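Side-chain contacts in S-M checkpoint control protein rad4 (Schizosaccharomyces pombe, PDB 4BU0), which acts as a scaffold in DNA replication and the S-M checkpoint, binding through its first two BRCT domains to both phosphorylated sites of a Crb2 dimer: residues Lys5-Phe10 and Ser72-Val77; Phe10-Thr15 and Thr23-Lys28. One frame throughout, in Å; residues are numbered along the deposited sequence. Where two conformers were deposited one is given.

Contact 1: residues Lys5-Phe10 and Ser72-Val77; sequences KPLKGF and SEWIPV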
loop_
_atom_site.group_PDB
_atom_site.type_symbol
_atom_site.label_atom_id
_atom_site.label_comp_id
_atom_site.label_asym_id
_atom_site.label_seq_id
_atom_site.Cartn_x
_atom_site.Cartn_y
_atom_site.Cartn_z
ATOM N N LYS A 5 3.313 -26.898 12.254
ATOM C CA LYS A 5 4.127 -26.065 11.369
ATOM C C LYS A 5 3.382 -25.766 10.045
ATOM O O LYS A 5 3.945 -26.004 8.958
ATOM C CB LYS A 5 5.527 -26.662 11.122
ATOM C CG LYS A 5 6.260 -27.155 12.380
ATOM C CD LYS A 5 6.567 -26.064 13.405
ATOM C CE LYS A 5 5.923 -26.360 14.737
ATOM N NZ LYS A 5 4.567 -25.759 14.845
ATOM N N PRO A 6 2.178 -25.135 10.086
ATOM C CA PRO A 6 1.487 -24.800 8.826
ATOM C C PRO A 6 2.279 -23.858 7.936
ATOM O O PRO A 6 2.061 -23.873 6.722
ATOM C CB PRO A 6 0.208 -24.079 9.270
ATOM C CG PRO A 6 0.047 -24.381 10.696
ATOM C CD PRO A 6 1.382 -24.717 11.264
ATOM N N LEU A 7 3.154 -22.986 8.543
ATOM C CA LEU A 7 3.912 -22.023 7.737
ATOM C C LEU A 7 5.338 -22.472 7.450
ATOM O O LEU A 7 6.162 -21.642 7.081
ATOM C CB LEU A 7 3.911 -20.619 8.370
ATOM C CG LEU A 7 2.535 -19.944 8.477
ATOM C CD1 LEU A 7 2.714 -18.488 8.904
ATOM C CD2 LEU A 7 1.760 -19.979 7.129
ATOM N N LYS A 8 5.633 -23.787 7.541
ATOM C CA LYS A 8 6.952 -24.269 7.122
ATOM C C LYS A 8 7.212 -23.852 5.654
ATOM O O LYS A 8 6.302 -23.956 4.824
ATOM C CB LYS A 8 7.011 -25.799 7.249
ATOM C CG LYS A 8 8.379 -26.372 6.849
ATOM C CD LYS A 8 8.499 -27.850 7.226
ATOM C CE LYS A 8 9.899 -28.361 6.960
ATOM N NZ LYS A 8 10.037 -29.812 7.268
ATOM N N GLY A 9 8.386 -23.286 5.405
ATOM C CA GLY A 9 8.728 -22.836 4.064
ATOM C C GLY A 9 8.403 -21.379 3.803
ATOM O O GLY A 9 8.888 -20.804 2.814
ATOM N N PHE A 10 7.564 -20.759 4.668
ATOM C CA PHE A 10 7.292 -19.327 4.515
ATOM C C PHE A 10 8.427 -18.526 5.108
ATOM O O PHE A 10 9.009 -18.938 6.119
ATOM C CB PHE A 10 5.986 -18.933 5.231
ATOM C CG PHE A 10 4.704 -19.297 4.549
ATOM C CD1 PHE A 10 4.368 -20.631 4.325
ATOM C CD2 PHE A 10 3.774 -18.315 4.222
ATOM C CE1 PHE A 10 3.158 -20.966 3.709
ATOM C CE2 PHE A 10 2.550 -18.652 3.623
ATOM C CZ PHE A 10 2.258 -19.969 3.357
ATOM N N SER A 72 -1.197 -6.464 8.270
ATOM C CA SER A 72 -0.704 -6.789 9.598
ATOM C C SER A 72 -1.583 -7.776 10.338
ATOM O O SER A 72 -1.099 -8.414 11.265
ATOM C CB SER A 72 -0.595 -5.514 10.420
ATOM O OG SER A 72 -1.878 -4.927 10.556
ATOM N N GLU A 73 -2.858 -7.894 9.948
ATOM C CA GLU A 73 -3.779 -8.787 10.649
ATOM C C GLU A 73 -3.621 -10.248 10.217
ATOM O O GLU A 73 -4.151 -11.136 10.893
ATOM C CB GLU A 73 -5.244 -8.328 10.449
ATOM C CG GLU A 73 -5.927 -8.833 9.180
ATOM C CD GLU A 73 -6.482 -7.864 8.145
ATOM O OE1 GLU A 73 -7.023 -6.807 8.543
ATOM O OE2 GLU A 73 -6.446 -8.203 6.935
ATOM N N TRP A 74 -2.919 -10.516 9.082
ATOM C CA TRP A 74 -2.813 -11.885 8.601
ATOM C C TRP A 74 -2.305 -12.889 9.632
ATOM O O TRP A 74 -3.001 -13.857 9.947
ATOM C CB TRP A 74 -1.945 -11.938 7.332
ATOM C CG TRP A 74 -1.693 -13.329 6.849
ATOM C CD1 TRP A 74 -2.619 -14.328 6.682
ATOM C CD2 TRP A 74 -0.418 -13.897 6.538
ATOM N NE1 TRP A 74 -1.988 -15.494 6.273
ATOM C CE2 TRP A 74 -0.642 -15.250 6.167
ATOM C CE3 TRP A 74 0.892 -13.382 6.490
ATOM C CZ2 TRP A 74 0.411 -16.109 5.810
ATOM C CZ3 TRP A 74 1.926 -14.230 6.092
ATOM C CH2 TRP A 74 1.674 -15.575 5.771
ATOM N N ILE A 75 -1.111 -12.664 10.162
ATOM C CA ILE A 75 -0.521 -13.645 11.073
ATOM C C ILE A 75 -1.346 -13.779 12.371
ATOM O O ILE A 75 -1.666 -14.907 12.745
ATOM C CB ILE A 75 0.958 -13.345 11.340
ATOM C CG1 ILE A 75 1.839 -13.650 10.079
ATOM C CG2 ILE A 75 1.458 -14.096 12.595
ATOM C CD1 ILE A 75 1.865 -15.167 9.641
ATOM N N PRO A 76 -1.767 -12.689 13.043
ATOM C CA PRO A 76 -2.599 -12.886 14.233
ATOM C C PRO A 76 -3.892 -13.649 13.952
ATOM O O PRO A 76 -4.278 -14.491 14.766
ATOM C CB PRO A 76 -2.886 -11.446 14.677
ATOM C CG PRO A 76 -1.654 -10.693 14.250
ATOM C CD PRO A 76 -1.409 -11.271 12.862
ATOM N N VAL A 77 -4.558 -13.413 12.784
ATOM C CA VAL A 77 -5.796 -14.116 12.491
ATOM C C VAL A 77 -5.512 -15.615 12.211
ATOM O O VAL A 77 -6.226 -16.504 12.713
ATOM C CB VAL A 77 -6.587 -13.443 11.335
ATOM C CG1 VAL A 77 -7.764 -14.303 10.887
ATOM C CG2 VAL A 77 -7.085 -12.054 11.764
#
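The backbone N of Phe10 donates to Leu7 O at 2.9 Å, closing a type II turn that sends the side chains of both residues toward Trp74 and Ile75 at the start of helix 74-83. A type I turn from Lys5 to Lys8 overlaps this one at Leu7 and Lys8, so the chain is folded twice before strand 11-15 begins, and Gly9, with a positive phi, lies within the second turn. The four side chains that meet form two layers. In the aromatic layer, Phe10 CD2 lies 3.8 Å from Trp74 CH2 and meets the edge of the indole near its plane. The two side chains cross at a slant, and Phe10 CE2 touches the same rim, 4.0 Å from Trp74 CZ2. In the aliphatic layer, Leu7 CD1 and Ile75 CD1 meet methyl to methyl at 3.5 Å, a close approach. Each aliphatic side chain also covers the aromatic ring of its own segment: Leu7 CD2 sits over the centre of the Phe10 ring, whereas Ile75 CD1 rests on one face of Trp74, nearer the rim. Trp74 holds CG anti to its own N (chi1 175°), extending the indole toward Phe10. Its NE1, on the pyrrole side, donates to Leu92 O, a bond that should limit rotation of the indole. His46 stacks on Phe10 and also meets the indole, completing the aromatic cluster, while Ile12 of strand 11-15 lies against Leu7, Trp74 and Ile75. A tryptophan near the start of the last helix is a hallmark of BRCT domains, and here it joins that helix to the turns leading into the first strand of BRCT 1.

Contact 2: residues Phe10-Thr15 and Thr23-Lys28; sequences FVICCT and TEISTK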
loop_
_atom_site.group_PDB
_atom_site.type_symbol
_atom_site.label_atom_id
_atom_site.label_comp_id
_atom_site.label_asym_id
_atom_site.label_seq_id
_atom_site.Cartn_x
_atom_site.Cartn_y
_atom_site.Cartn_z
ATOM N N PHE A 10 7.564 -20.759 4.668
ATOM C CA PHE A 10 7.292 -19.327 4.515
ATOM C C PHE A 10 8.427 -18.526 5.108
ATOM O O PHE A 10 9.009 -18.938 6.119
ATOM C CB PHE A 10 5.986 -18.933 5.231
ATOM C CG PHE A 10 4.704 -19.297 4.549
ATOM C CD1 PHE A 10 4.368 -20.631 4.325
ATOM C CD2 PHE A 10 3.774 -18.315 4.222
ATOM C CE1 PHE A 10 3.158 -20.966 3.709
ATOM C CE2 PHE A 10 2.550 -18.652 3.623
ATOM C CZ PHE A 10 2.258 -19.969 3.357
ATOM N N VAL A 11 8.736 -17.355 4.511
ATOM C CA VAL A 11 9.803 -16.474 4.983
ATOM C C VAL A 11 9.162 -15.104 5.041
ATOM O O VAL A 11 8.854 -14.518 3.999
ATOM C CB VAL A 11 11.082 -16.533 4.118
ATOM C CG1 VAL A 11 12.158 -15.623 4.701
ATOM C CG2 VAL A 11 11.600 -17.973 4.009
ATOM N N ILE A 12 8.907 -14.638 6.265
ATOM C CA ILE A 12 8.164 -13.395 6.458
ATOM C C ILE A 12 9.061 -12.242 6.854
ATOM O O ILE A 12 10.005 -12.400 7.608
ATOM C CB ILE A 12 7.080 -13.691 7.520
ATOM C CG1 ILE A 12 6.025 -14.667 6.912
ATOM C CG2 ILE A 12 6.436 -12.400 8.107
ATOM C CD1 ILE A 12 5.171 -15.386 7.911
ATOM N N CYS A 13 8.736 -11.043 6.322
ATOM C CA CYS A 13 9.461 -9.806 6.588
ATOM C C CYS A 13 8.410 -8.723 6.812
ATOM O O CYS A 13 7.332 -8.842 6.221
ATOM C CB CYS A 13 10.345 -9.495 5.384
ATOM S SG CYS A 13 11.425 -8.056 5.574
ATOM N N CYS A 14 8.697 -7.703 7.654
ATOM C CA CYS A 14 7.778 -6.578 7.883
ATOM C C CYS A 14 8.366 -5.303 7.336
ATOM O O CYS A 14 9.600 -5.120 7.330
ATOM C CB CYS A 14 7.470 -6.389 9.370
ATOM S SG CYS A 14 6.555 -7.748 10.126
ATOM N N THR A 15 7.475 -4.356 6.964
ATOM C CA THR A 15 7.904 -3.004 6.617
ATOM C C THR A 15 6.900 -2.038 7.223
ATOM O O THR A 15 5.682 -2.230 7.073
ATOM C CB THR A 15 8.149 -2.782 5.118
ATOM O OG1 THR A 15 8.720 -1.479 4.953
ATOM C CG2 THR A 15 6.903 -2.908 4.241
ATOM N N THR A 23 6.717 -7.565 16.992
ATOM C CA THR A 23 7.097 -8.606 17.937
ATOM C C THR A 23 6.020 -9.684 17.966
ATOM O O THR A 23 6.351 -10.871 17.954
ATOM C CB THR A 23 7.324 -7.974 19.319
ATOM O OG1 THR A 23 8.345 -6.981 19.183
ATOM C CG2 THR A 23 7.758 -8.996 20.358
ATOM N N GLU A 24 4.729 -9.290 17.943
ATOM C CA GLU A 24 3.625 -10.255 17.945
ATOM C C GLU A 24 3.701 -11.131 16.681
ATOM O O GLU A 24 3.608 -12.362 16.750
ATOM C CB GLU A 24 2.278 -9.505 17.982
ATOM C CG GLU A 24 1.084 -10.421 17.850
ATOM C CD GLU A 24 -0.259 -9.748 17.694
ATOM O OE1 GLU A 24 -0.292 -8.515 17.479
ATOM O OE2 GLU A 24 -1.278 -10.466 17.741
ATOM N N ILE A 25 3.895 -10.471 15.534
ATOM C CA ILE A 25 3.966 -11.166 14.243
ATOM C C ILE A 25 5.152 -12.121 14.203
ATOM O O ILE A 25 4.966 -13.269 13.803
ATOM C CB ILE A 25 4.021 -10.131 13.094
ATOM C CG1 ILE A 25 2.630 -9.492 12.904
ATOM C CG2 ILE A 25 4.542 -10.797 11.775
ATOM C CD1 ILE A 25 2.661 -8.148 12.094
ATOM N N SER A 26 6.360 -11.669 14.611
ATOM C CA SER A 26 7.505 -12.566 14.537
ATOM C C SER A 26 7.325 -13.758 15.490
ATOM O O SER A 26 7.614 -14.903 15.104
ATOM C CB SER A 26 8.793 -11.809 14.829
ATOM O OG SER A 26 8.728 -11.118 16.061
ATOM N N THR A 27 6.820 -13.521 16.725
ATOM C CA THR A 27 6.611 -14.608 17.677
ATOM C C THR A 27 5.589 -15.624 17.135
ATOM O O THR A 27 5.836 -16.819 17.152
ATOM C CB THR A 27 6.153 -14.009 19.015
ATOM O OG1 THR A 27 7.162 -13.087 19.469
ATOM C CG2 THR A 27 5.854 -15.067 20.062
ATOM N N LYS A 28 4.447 -15.134 16.644
ATOM C CA LYS A 28 3.410 -16.044 16.187
ATOM C C LYS A 28 3.805 -16.733 14.885
ATOM O O LYS A 28 3.515 -17.934 14.737
ATOM C CB LYS A 28 2.074 -15.302 16.050
ATOM C CG LYS A 28 1.502 -14.906 17.424
ATOM C CD LYS A 28 0.253 -14.036 17.304
ATOM C CE LYS A 28 -0.258 -13.777 18.718
ATOM N NZ LYS A 28 -1.552 -13.061 18.739
#
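With chi1 at -74°, Ile25 sets CG1 beside its backbone N and leaves CG2 on the opposite side of the CA-CB bond from that nitrogen, presenting this methyl to strand 11-15. Cys14 answers with chi1 of -66°, its sulfur lying beside its own N and leaning over the helix. Ile25 CG2 and Cys14 SG thus come to 4.0 Å, an apolar contact between a branch methyl and a thiol. The same methyl lies more loosely against the preceding helix-facing residue of the strand, 4.4 Å from CG2 of Ile12 in one of its two modelled conformers. Cys13, between these two, turns to the other face of the sheet, so Ile25 packs against alternate strand residues. All three touching residues are buried, and the interface between the segments is wholly apolar.

Several polar side chains of the helix bond within the helix itself. Thr23 O accepts Thr27 N at 3.0 Å and also, in one of the two modelled conformers of Thr27, its OG1 at 2.8 Å, the two donors arriving from opposite faces of the carbonyl plane. One residue along, Lys28 NZ forms a 2.8 Å salt bridge with Glu24 OE2, which accepts through its anti lone pair, away from the other carboxylate oxygen. This ion pair lies on the flank of the helix facing helix 74-83, where Glu24 meets Pro76 and the Lys28 chain lies along Ile75 and Tyr79. Thr15, ending the strand, hydrogen-bonds through OG1 to the modified side chain of the bound Crb2 phosphopeptide. Within the beta-alpha-beta unit of strand 11-15, helix 19-31 and strand 35-36, the helix covers one face of the parallel sheet: Ile25 also reaches Ile48 of strand 46-49, and Tyr36 of strand 35-36 touches both Cys14 and Ser26.

How the contacts relate
From the N terminus, residues 5-10 run through two turns into strand 11-15, and Phe10, shared by both segments, touches across contact 1 alone. The chain then enters helix 19-31, where contact 2 closes a short loop of seven intervening residues. Contact 1 closes much later, after strands 35-36, 46-49 and 68-70 and helix 55-63 have been laid down, when helix 74-83 returns to the beginning of the domain. Contact 2 is therefore nested inside contact 1, their centres about 8 Å apart. They meet where the two helices pack side by side: Ile75 CG2 lies 3.8 Å from Ile25 O. Together they join the entrance, first strand, first helix and last helix of BRCT 1.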